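Local atomic coordinates of formate dehydrogenase subunit beta (Desulfovibrio gigas, PDB entry 1H0H), a protein that serves as the electron transfer unit of formate dehydrogenase, carrying three [4Fe-4S] clusters for the reversible oxidation of formate to carbon dioxide. Residues T83-M86 against E87-A91; P125-A129 against E130-M134; A175-A178 against E179-A183. All blocks are in the same frame, centred on the assembly; numbering follows the deposited sequence.

Contact 1: T83-M86 against E87-A91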
ATOM      1  N   THR B  83     -18.984 -42.809  20.016  1.00 12.79           N
ATOM      2  CA  THR B  83     -18.019 -43.902  19.894  1.00 12.46           C
ATOM      3  C   THR B  83     -17.066 -43.921  21.076  1.00 13.09           C
ATOM      4  O   THR B  83     -16.851 -44.940  21.718  1.00 11.63           O
ATOM      5  CB  THR B  83     -17.214 -43.691  18.614  1.00 12.15           C
ATOM      6  OG1 THR B  83     -18.086 -43.889  17.490  1.00 10.53           O
ATOM      7  CG2 THR B  83     -16.129 -44.750  18.465  1.00  9.80           C
ATOM      8  N   ALA B  84     -16.505 -42.760  21.361  1.00 13.66           N
ATOM      9  CA  ALA B  84     -15.571 -42.626  22.467  1.00 14.52           C
ATOM     10  C   ALA B  84     -16.198 -42.997  23.797  1.00 14.29           C
ATOM     11  O   ALA B  84     -15.516 -43.567  24.646  1.00 13.98           O
ATOM     12  CB  ALA B  84     -15.010 -41.195  22.502  1.00 14.86           C
ATOM     13  N   ASP B  85     -17.490 -42.681  23.966  1.00 14.04           N
ATOM     14  CA  ASP B  85     -18.261 -42.979  25.180  1.00 14.84           C
ATOM     15  C   ASP B  85     -18.304 -44.491  25.520  1.00 15.66           C
ATOM     16  O   ASP B  85     -18.502 -44.891  26.668  1.00 14.03           O
ATOM     17  CB  ASP B  85     -19.687 -42.452  25.037  1.00 15.37           C
ATOM     18  CG  ASP B  85     -19.812 -40.968  25.335  1.00 15.91           C
ATOM     19  OD1 ASP B  85     -18.824 -40.332  25.749  1.00 16.11           O
ATOM     20  OD2 ASP B  85     -20.898 -40.355  25.202  1.00 17.14           O
ATOM     21  N   MET B  86     -18.127 -45.340  24.519  1.00 16.90           N
ATOM     22  CA  MET B  86     -18.103 -46.780  24.778  1.00 18.26           C
ATOM     23  C   MET B  86     -16.879 -47.176  25.577  1.00 17.89           C
ATOM     24  O   MET B  86     -16.831 -48.267  26.130  1.00 17.94           O
ATOM     25  CB  MET B  86     -18.078 -47.552  23.476  1.00 19.95           C
ATOM     26  CG  MET B  86     -19.218 -47.222  22.617  1.00 22.38           C
ATOM     27  SD  MET B  86     -20.723 -47.865  23.301  1.00 25.02           S
ATOM     28  CE  MET B  86     -21.586 -47.642  21.842  1.00 26.59           C
ATOM     29  N   GLU B  87     -15.885 -46.296  25.588  1.00 18.20           N
ATOM     30  CA  GLU B  87     -14.645 -46.521  26.313  1.00 18.91           C
ATOM     31  C   GLU B  87     -14.530 -45.622  27.562  1.00 18.25           C
ATOM     32  O   GLU B  87     -14.202 -46.081  28.651  1.00 17.15           O
ATOM     33  CB  GLU B  87     -13.471 -46.233  25.380  1.00 20.32           C
ATOM     34  CG  GLU B  87     -12.292 -47.108  25.693  1.00 23.82           C
ATOM     35  CD  GLU B  87     -11.074 -46.870  24.835  1.00 24.78           C
ATOM     36  OE1 GLU B  87     -11.173 -46.734  23.581  1.00 25.79           O
ATOM     37  OE2 GLU B  87      -9.995 -46.861  25.451  1.00 25.81           O
ATOM     38  N   ASP B  88     -14.813 -44.340  27.380  1.00 18.21           N
ATOM     39  CA  ASP B  88     -14.619 -43.331  28.421  1.00 18.94           C
ATOM     40  C   ASP B  88     -15.490 -42.118  28.111  1.00 17.41           C
ATOM     41  O   ASP B  88     -15.246 -41.414  27.149  1.00 17.39           O
ATOM     42  CB  ASP B  88     -13.140 -42.943  28.457  1.00 20.16           C
ATOM     43  CG  ASP B  88     -12.829 -41.888  29.482  1.00 23.02           C
ATOM     44  OD1 ASP B  88     -13.759 -41.374  30.151  1.00 24.17           O
ATOM     45  OD2 ASP B  88     -11.658 -41.488  29.663  1.00 25.43           O
ATOM     46  N   GLU B  89     -16.517 -41.893  28.924  1.00 17.20           N
ATOM     47  CA  GLU B  89     -17.439 -40.792  28.675  1.00 18.65           C
ATOM     48  C   GLU B  89     -16.828 -39.427  28.989  1.00 19.00           C
ATOM     49  O   GLU B  89     -17.388 -38.386  28.625  1.00 18.95           O
ATOM     50  CB  GLU B  89     -18.754 -40.998  29.433  1.00 20.39           C
ATOM     51  CG  GLU B  89     -19.443 -42.322  29.132  1.00 23.60           C
ATOM     52  CD  GLU B  89     -20.851 -42.400  29.701  1.00 26.61           C
ATOM     53  OE1 GLU B  89     -21.024 -42.153  30.915  1.00 27.55           O
ATOM     54  OE2 GLU B  89     -21.793 -42.723  28.943  1.00 28.64           O
ATOM     55  N   SER B  90     -15.658 -39.422  29.619  1.00 17.99           N
ATOM     56  CA  SER B  90     -15.010 -38.155  29.951  1.00 19.15           C
ATOM     57  C   SER B  90     -13.967 -37.720  28.916  1.00 18.53           C
ATOM     58  O   SER B  90     -13.387 -36.636  29.020  1.00 18.26           O
ATOM     59  CB  SER B  90     -14.365 -38.253  31.334  1.00 19.26           C
ATOM     60  OG  SER B  90     -13.189 -39.046  31.260  1.00 19.94           O
ATOM     61  N   ALA B  91     -13.728 -38.553  27.910  1.00 16.80           N
ATOM     62  CA  ALA B  91     -12.751 -38.230  26.871  1.00 16.68           C
ATOM     63  C   ALA B  91     -13.168 -37.031  26.018  1.00 16.13           C
ATOM     64  O   ALA B  91     -12.378 -36.138  25.769  1.00 15.86           O
ATOM     65  CB  ALA B  91     -12.522 -39.440  25.974  1.00 15.61           C
TER
HETATM   66  O   HOH W   1     -16.118 -39.500  25.253  1.00 23.00           O

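Contact 2: P125-A129 against E130-M134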
ATOM      1  N   PRO B 125     -11.383 -34.899  13.328  1.00 17.40           N
ATOM      2  CA  PRO B 125     -10.452 -35.079  14.466  1.00 16.86           C
ATOM      3  C   PRO B 125      -9.067 -35.571  14.079  1.00 16.42           C
ATOM      4  O   PRO B 125      -8.940 -36.383  13.169  1.00 15.35           O
ATOM      5  CB  PRO B 125     -11.102 -36.183  15.312  1.00 17.20           C
ATOM      6  CG  PRO B 125     -12.385 -36.533  14.687  1.00 16.35           C
ATOM      7  CD  PRO B 125     -12.529 -35.828  13.392  1.00 15.26           C
ATOM      8  N   ARG B 126      -8.049 -35.133  14.805  1.00 16.62           N
ATOM      9  CA  ARG B 126      -6.673 -35.537  14.461  1.00 16.09           C
ATOM     10  C   ARG B 126      -5.844 -35.906  15.688  1.00 15.83           C
ATOM     11  O   ARG B 126      -5.991 -35.318  16.741  1.00 16.37           O
ATOM     12  CB  ARG B 126      -5.983 -34.426  13.655  1.00 15.71           C
ATOM     13  CG  ARG B 126      -6.593 -34.202  12.295  1.00 16.23           C
ATOM     14  CD  ARG B 126      -6.295 -35.302  11.315  1.00 17.59           C
ATOM     15  NE  ARG B 126      -6.845 -35.067   9.987  1.00 18.82           N
ATOM     16  CZ  ARG B 126      -8.043 -35.482   9.595  1.00 18.32           C
ATOM     17  NH1 ARG B 126      -8.854 -36.124  10.433  1.00 16.91           N
ATOM     18  NH2 ARG B 126      -8.437 -35.222   8.370  1.00 19.14           N
ATOM     19  N   LYS B 127      -4.985 -36.904  15.526  1.00 16.11           N
ATOM     20  CA  LYS B 127      -4.158 -37.412  16.599  1.00 15.94           C
ATOM     21  C   LYS B 127      -2.747 -36.833  16.539  1.00 17.28           C
ATOM     22  O   LYS B 127      -2.161 -36.734  15.471  1.00 14.67           O
ATOM     23  CB  LYS B 127      -4.031 -38.930  16.444  1.00 15.47           C
ATOM     24  CG  LYS B 127      -3.427 -39.640  17.645  1.00 13.47           C
ATOM     25  CD  LYS B 127      -3.138 -41.142  17.325  1.00 14.13           C
ATOM     26  CE  LYS B 127      -1.888 -41.319  16.442  1.00 14.23           C
ATOM     27  NZ  LYS B 127      -0.584 -41.229  17.177  1.00 14.11           N
ATOM     28  N   VAL B 128      -2.188 -36.503  17.702  1.00 17.69           N
ATOM     29  CA  VAL B 128      -0.801 -36.052  17.769  1.00 17.02           C
ATOM     30  C   VAL B 128       0.088 -37.288  17.515  1.00 17.26           C
ATOM     31  O   VAL B 128      -0.300 -38.420  17.822  1.00 16.96           O
ATOM     32  CB  VAL B 128      -0.484 -35.476  19.158  1.00 17.33           C
ATOM     33  CG1 VAL B 128      -0.409 -36.607  20.182  1.00 16.79           C
ATOM     34  CG2 VAL B 128       0.806 -34.650  19.134  1.00 17.16           C
ATOM     35  N   ALA B 129       1.277 -37.088  16.972  1.00 17.10           N
ATOM     36  CA  ALA B 129       2.121 -38.232  16.633  1.00 18.75           C
ATOM     37  C   ALA B 129       2.466 -39.155  17.793  1.00 19.71           C
ATOM     38  O   ALA B 129       2.375 -40.384  17.684  1.00 20.45           O
ATOM     39  CB  ALA B 129       3.421 -37.750  15.965  1.00 20.46           C
ATOM     40  N   GLU B 130       2.870 -38.570  18.909  1.00 20.12           N
ATOM     41  CA  GLU B 130       3.477 -39.369  19.960  1.00 20.45           C
ATOM     42  C   GLU B 130       2.536 -40.167  20.895  1.00 20.13           C
ATOM     43  O   GLU B 130       3.011 -40.927  21.735  1.00 19.32           O
ATOM     44  CB  GLU B 130       4.431 -38.472  20.760  0.50 21.04           C
ATOM     45  CG  GLU B 130       5.538 -37.832  19.915  0.50 21.70           C
ATOM     46  CD  GLU B 130       5.101 -36.604  19.110  0.50 21.54           C
ATOM     47  OE1 GLU B 130       3.890 -36.293  19.062  0.50 21.38           O
ATOM     48  OE2 GLU B 130       5.982 -35.943  18.516  0.50 21.43           O
ATOM     49  N   SER B 131       1.222 -40.025  20.731  1.00 17.89           N
ATOM     50  CA  SER B 131       0.275 -40.707  21.605  1.00 16.82           C
ATOM     51  C   SER B 131      -1.085 -40.743  20.940  1.00 16.57           C
ATOM     52  O   SER B 131      -1.214 -40.377  19.763  1.00 15.80           O
ATOM     53  CB  SER B 131       0.156 -39.978  22.945  1.00 16.93           C
ATOM     54  OG  SER B 131      -0.673 -38.837  22.839  1.00 16.34           O
ATOM     55  N   ASN B 132      -2.091 -41.202  21.681  1.00 14.78           N
ATOM     56  CA  ASN B 132      -3.447 -41.266  21.157  1.00 16.76           C
ATOM     57  C   ASN B 132      -4.232 -39.987  21.374  1.00 16.28           C
ATOM     58  O   ASN B 132      -5.415 -39.933  21.053  1.00 16.87           O
ATOM     59  CB  ASN B 132      -4.225 -42.421  21.772  1.00 17.64           C
ATOM     60  CG  ASN B 132      -3.818 -43.747  21.217  1.00 18.57           C
ATOM     61  OD1 ASN B 132      -2.931 -43.825  20.379  1.00 17.99           O
ATOM     62  ND2 ASN B 132      -4.454 -44.823  21.703  1.00 19.61           N
ATOM     63  N   GLN B 133      -3.589 -38.969  21.932  1.00 14.12           N
ATOM     64  CA  GLN B 133      -4.294 -37.723  22.161  1.00 15.45           C
ATOM     65  C   GLN B 133      -4.780 -37.116  20.868  1.00 14.74           C
ATOM     66  O   GLN B 133      -4.024 -37.045  19.896  1.00 15.31           O
ATOM     67  CB  GLN B 133      -3.415 -36.702  22.874  1.00 16.69           C
ATOM     68  CG  GLN B 133      -4.223 -35.583  23.479  1.00 17.06           C
ATOM     69  CD  GLN B 133      -3.397 -34.714  24.409  1.00 18.69           C
ATOM     70  OE1 GLN B 133      -2.462 -35.208  25.059  1.00 19.43           O
ATOM     71  NE2 GLN B 133      -3.746 -33.440  24.500  1.00 16.88           N
ATOM     72  N   MET B 134      -6.011 -36.628  20.884  1.00 14.34           N
ATOM     73  CA  MET B 134      -6.625 -36.004  19.718  1.00 14.88           C
ATOM     74  C   MET B 134      -7.137 -34.592  20.009  1.00 15.11           C
ATOM     75  O   MET B 134      -7.513 -34.276  21.131  1.00 15.14           O
ATOM     76  CB  MET B 134      -7.761 -36.877  19.202  1.00 16.62           C
ATOM     77  CG  MET B 134      -7.297 -38.214  18.580  1.00 17.60           C
ATOM     78  SD  MET B 134      -8.694 -39.269  18.101  1.00 18.07           S
ATOM     79  CE  MET B 134      -9.401 -39.588  19.716  1.00 18.10           C
TER
HETATM   80  O   HOH W   2      -0.852 -43.569  18.707  1.00 28.33           O

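Contact 3: A175-A178 against E179-A183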
ATOM      1  N   ALA B 175     -32.275 -17.859   5.198  1.00 16.65           N
ATOM      2  CA  ALA B 175     -32.527 -16.613   4.507  1.00 17.43           C
ATOM      3  C   ALA B 175     -31.456 -16.349   3.442  1.00 16.58           C
ATOM      4  O   ALA B 175     -31.768 -15.900   2.337  1.00 17.17           O
ATOM      5  CB  ALA B 175     -32.590 -15.450   5.514  1.00 17.82           C
ATOM      6  N   ARG B 176     -30.199 -16.641   3.758  1.00 16.12           N
ATOM      7  CA  ARG B 176     -29.132 -16.340   2.811  1.00 17.03           C
ATOM      8  C   ARG B 176     -29.215 -17.275   1.615  1.00 18.12           C
ATOM      9  O   ARG B 176     -29.008 -16.848   0.472  1.00 17.13           O
ATOM     10  CB  ARG B 176     -27.756 -16.443   3.451  1.00 16.32           C
ATOM     11  CG  ARG B 176     -26.621 -16.236   2.433  1.00 17.32           C
ATOM     12  CD  ARG B 176     -26.613 -14.869   1.772  1.00 17.80           C
ATOM     13  NE  ARG B 176     -25.408 -14.735   0.948  1.00 20.68           N
ATOM     14  CZ  ARG B 176     -25.243 -13.852  -0.028  1.00 21.15           C
ATOM     15  NH1 ARG B 176     -26.210 -12.983  -0.341  1.00 21.59           N
ATOM     16  NH2 ARG B 176     -24.094 -13.840  -0.705  1.00 22.42           N
ATOM     17  N   LEU B 177     -29.526 -18.544   1.884  1.00 17.21           N
ATOM     18  CA  LEU B 177     -29.745 -19.502   0.808  1.00 18.13           C
ATOM     19  C   LEU B 177     -30.870 -19.023  -0.108  1.00 18.63           C
ATOM     20  O   LEU B 177     -30.773 -19.135  -1.327  1.00 19.03           O
ATOM     21  CB  LEU B 177     -30.127 -20.881   1.349  1.00 18.11           C
ATOM     22  CG  LEU B 177     -30.513 -21.859   0.238  1.00 17.83           C
ATOM     23  CD1 LEU B 177     -29.361 -22.009  -0.750  1.00 18.51           C
ATOM     24  CD2 LEU B 177     -30.919 -23.213   0.796  1.00 18.13           C
ATOM     25  N   ALA B 178     -31.953 -18.518   0.479  1.00 19.16           N
ATOM     26  CA  ALA B 178     -33.074 -18.053  -0.320  1.00 20.38           C
ATOM     27  C   ALA B 178     -32.668 -16.921  -1.255  1.00 21.52           C
ATOM     28  O   ALA B 178     -33.157 -16.836  -2.384  1.00 21.56           O
ATOM     29  CB  ALA B 178     -34.245 -17.617   0.578  1.00 21.04           C
ATOM     30  N   GLU B 179     -31.781 -16.060  -0.775  1.00 22.02           N
ATOM     31  CA  GLU B 179     -31.320 -14.882  -1.512  1.00 23.73           C
ATOM     32  C   GLU B 179     -30.484 -15.201  -2.754  0.50 23.91           C
ATOM     33  O   GLU B 179     -30.377 -14.375  -3.665  0.50 23.96           O
ATOM     34  CB  GLU B 179     -30.506 -13.998  -0.569  0.50 23.35           C
ATOM     35  CG  GLU B 179     -30.082 -12.665  -1.148  0.50 24.33           C
ATOM     36  CD  GLU B 179     -29.148 -11.921  -0.218  0.50 24.89           C
ATOM     37  OE1 GLU B 179     -28.612 -12.557   0.722  0.50 24.56           O
ATOM     38  OE2 GLU B 179     -28.948 -10.704  -0.425  0.50 25.71           O
ATOM     39  N   ILE B 180     -29.880 -16.387  -2.795  0.50 23.77           N
ATOM     40  CA  ILE B 180     -29.058 -16.771  -3.939  1.00 23.57           C
ATOM     41  C   ILE B 180     -29.565 -17.990  -4.709  1.00 24.23           C
ATOM     42  O   ILE B 180     -29.015 -18.317  -5.765  1.00 24.08           O
ATOM     43  CB  ILE B 180     -27.605 -17.010  -3.492  1.00 23.37           C
ATOM     44  CG1 ILE B 180     -27.475 -18.340  -2.763  1.00 21.97           C
ATOM     45  CG2 ILE B 180     -27.116 -15.876  -2.588  1.00 23.33           C
ATOM     46  CD1 ILE B 180     -26.052 -18.787  -2.630  1.00 21.76           C
ATOM     47  N   LYS B 181     -30.581 -18.674  -4.194  1.00 24.04           N
ATOM     48  CA  LYS B 181     -31.086 -19.868  -4.866  1.00 25.48           C
ATOM     49  C   LYS B 181     -31.385 -19.688  -6.365  1.00 26.34           C
ATOM     50  O   LYS B 181     -31.159 -20.596  -7.175  1.00 26.16           O
ATOM     51  CB  LYS B 181     -32.370 -20.361  -4.188  1.00 26.14           C
ATOM     52  CG  LYS B 181     -32.171 -21.396  -3.100  1.00 26.03           C
ATOM     53  CD  LYS B 181     -32.039 -22.804  -3.674  1.00 26.03           C
ATOM     54  CE  LYS B 181     -30.782 -22.943  -4.518  1.00 25.94           C
ATOM     55  NZ  LYS B 181     -30.516 -24.364  -4.830  1.00 27.40           N
ATOM     56  N   ALA B 182     -31.935 -18.536  -6.718  1.00 27.69           N
ATOM     57  CA  ALA B 182     -32.307 -18.264  -8.100  1.00 28.51           C
ATOM     58  C   ALA B 182     -31.085 -18.254  -9.011  1.00 29.44           C
ATOM     59  O   ALA B 182     -31.044 -18.995 -10.001  1.00 29.93           O
ATOM     60  CB  ALA B 182     -33.052 -16.937  -8.195  1.00 29.30           C
ATOM     61  N   ALA B 183     -30.112 -17.410  -8.670  1.00 29.71           N
ATOM     62  CA  ALA B 183     -28.880 -17.260  -9.440  1.00 30.72           C
ATOM     63  C   ALA B 183     -28.009 -18.512  -9.360  1.00 31.14           C
ATOM     64  O   ALA B 183     -27.353 -18.887 -10.336  1.00 31.85           O
ATOM     65  CB  ALA B 183     -28.086 -16.025  -8.958  1.00 30.48           C
TER

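Contact 1: T83-M86 against E87-A91
The Asp-85 carboxylate meets the root of Glu-89. Asp-85 OD1 lies 3.3 Å from CA of Glu-89, with Glu-89 CB a little farther, 3.7 Å from Asp-85 OD1. The two carboxylate planes are turned 68° apart, and the side chains cross at about a right angle. Asp-85 CG stands beside its own backbone N (chi1 -81°), and from there OD1 comes against the CA of Glu-89. Water 1 donates to Asp-85 OD1 at 2.9 Å and to Asp-88 O at 2.8 Å. It joins the Asp-85 side chain to the backbone of the loop at Asp-88.

The flat carbonyl group of Ala-84 takes two donors. Glu-87 N comes from above the carbonyl plane, 2.9 Å from Ala-84 O. Asp-88 N lies in that plane, also 2.9 Å from Ala-84 O, and its bond is nearly straight at 168°. These bonds fold the chain into the loop that follows helix 79-84. The Asp-88 carboxylate holds the next bend. Its OD1 receives Ser-90 N from above the plane in an Asx turn, and Ser-90 OG on the syn side, 2.6 Å from Asp-88 OD1. A type I turn runs from Asp-88 to Ala-91.

Beyond the contact, Glu-87 bonds to the backbone N of Glu-111 and Asp-112. Lys-81 forms a salt bridge with Asp-85 OD1. Asp-85 OD2 and Glu-89 OE2 are only 4.5 Å apart, and their like charges probably repel. The nearby Lys-81 charge and the water probably offset part of that repulsion.

Contact 2: P125-A129 against E130-M134
Lys-127 reaches across the turn to the chain that returns from it. Its CB sits 4.0 Å from CG of Met-134, its antiparallel non-hydrogen-bonded partner. Lys-127 CG lies 3.2 Å from Ser-131 O. CD runs on past the same oxygen and comes near the Asn-132 backbone. The chain then bends about the CG-CD and CD-CE bonds (chi3 76°, chi4 79°), which folds the ammonium back over the turn. Lys-127 NZ bonds to Ser-131 O at 2.8 Å, from above that carbonyl plane. Lys-127 NZ also bonds to Val-128 O at 2.9 Å. Water 2 accepts from NZ and donates to Asn-132 OD1, while Asn-132 ND2 bonds to Leu-110 O.

The backbone also closes the hairpin: Val-128 N donates to Gln-133 O at 2.9 Å, with an N-H...O angle of 165°. A type I turn spans Val-128 to Ser-131. Ser-131 OG accepts from Gln-133 N in an ST turn and lies 3.5 Å from CG1 of Val-128.

On the side of the core, Met-134 packs on Tyr-113 and Ile-117 of helix 113-119. Pro-125 touches an iron-sulfur cluster, so the hairpin springs directly from a cluster pocket. Two acceptors, Val-128 O and Ser-131 O, are just 2.9 Å apart across the turn. One ammonium binds both, and its positive charge probably pays for their mutual repulsion.

Contact 3: A175-A178 against E179-A183
Arg-176 and Ile-180 make the close-packed side of this helix end. CG2 of Ile-180 lies over the centre of one face of the Arg-176 guanidinium, 3.8 Å from its CZ. The two side chains cross at about a right angle. Glu-179 comes to the edge of the same group. Arg-176 NH1 donates to Glu-179 OE1 at 2.7 Å in a salt bridge. Glu-179 OE1 lies in the guanidinium plane, but the donor stands above the carboxylate plane, and the two planes are 76° apart. Arg-176 CG is anti to its N (chi1 176°) and the chain bends at chi2, which brings the guanidinium forward along the helix. Glu-179 and Ile-180 each have a second conformer, so the salt bridge and the face contact hold for one of them.

Leu-177 and Lys-181 lie side by side and point the same way, with Leu-177 CD1 3.7 Å from Lys-181 CG. The lysine NZ goes on to Ala-187 O.

The other side, with Ala-175 and Ala-178, is looser and exposed. Glu-179 is exposed too, although Arg-176 holds its OE1. The backbone slackens. Glu-179 N still bonds to Ala-175 O at 3.1 Å, but Ile-180 N to Arg-176 O is weak at 3.4 Å. Ile-180 N also bonds to Leu-177 O at 3.2 Å.

Arg-176 NE also makes a salt bridge with Asp-7, and NH2 a hydrogen bond with Thr-9 OG1. This is the weakly bonded last turn of helix 166-180, whose inner side lies on the sheet through Leu-200, with an i to i+3 salt bridge on its flank.

The three contacts follow in series along the chain; none nests in or crosses another. Each is local. Contact 1 leads the chain from helix 79-84 towards strand 92-94. Contact 2 closes the hairpin of strands 126-127 and 134-135. Contact 3 lies on the last turn of helix 166-180. Contacts 1 and 2 both lie in the 4Fe-4S dicluster domain, on the same side of the chain's centre, with centres about 16 Å apart. They do not touch, but both pack on helix 113-119, near the cluster bound by Cys-80 and Cys-120. Contact 3 lies on the opposite side of that centre, about 40 Å from the centres of contacts 1 and 2, and ties its helix to strands 2-7 and 197-201.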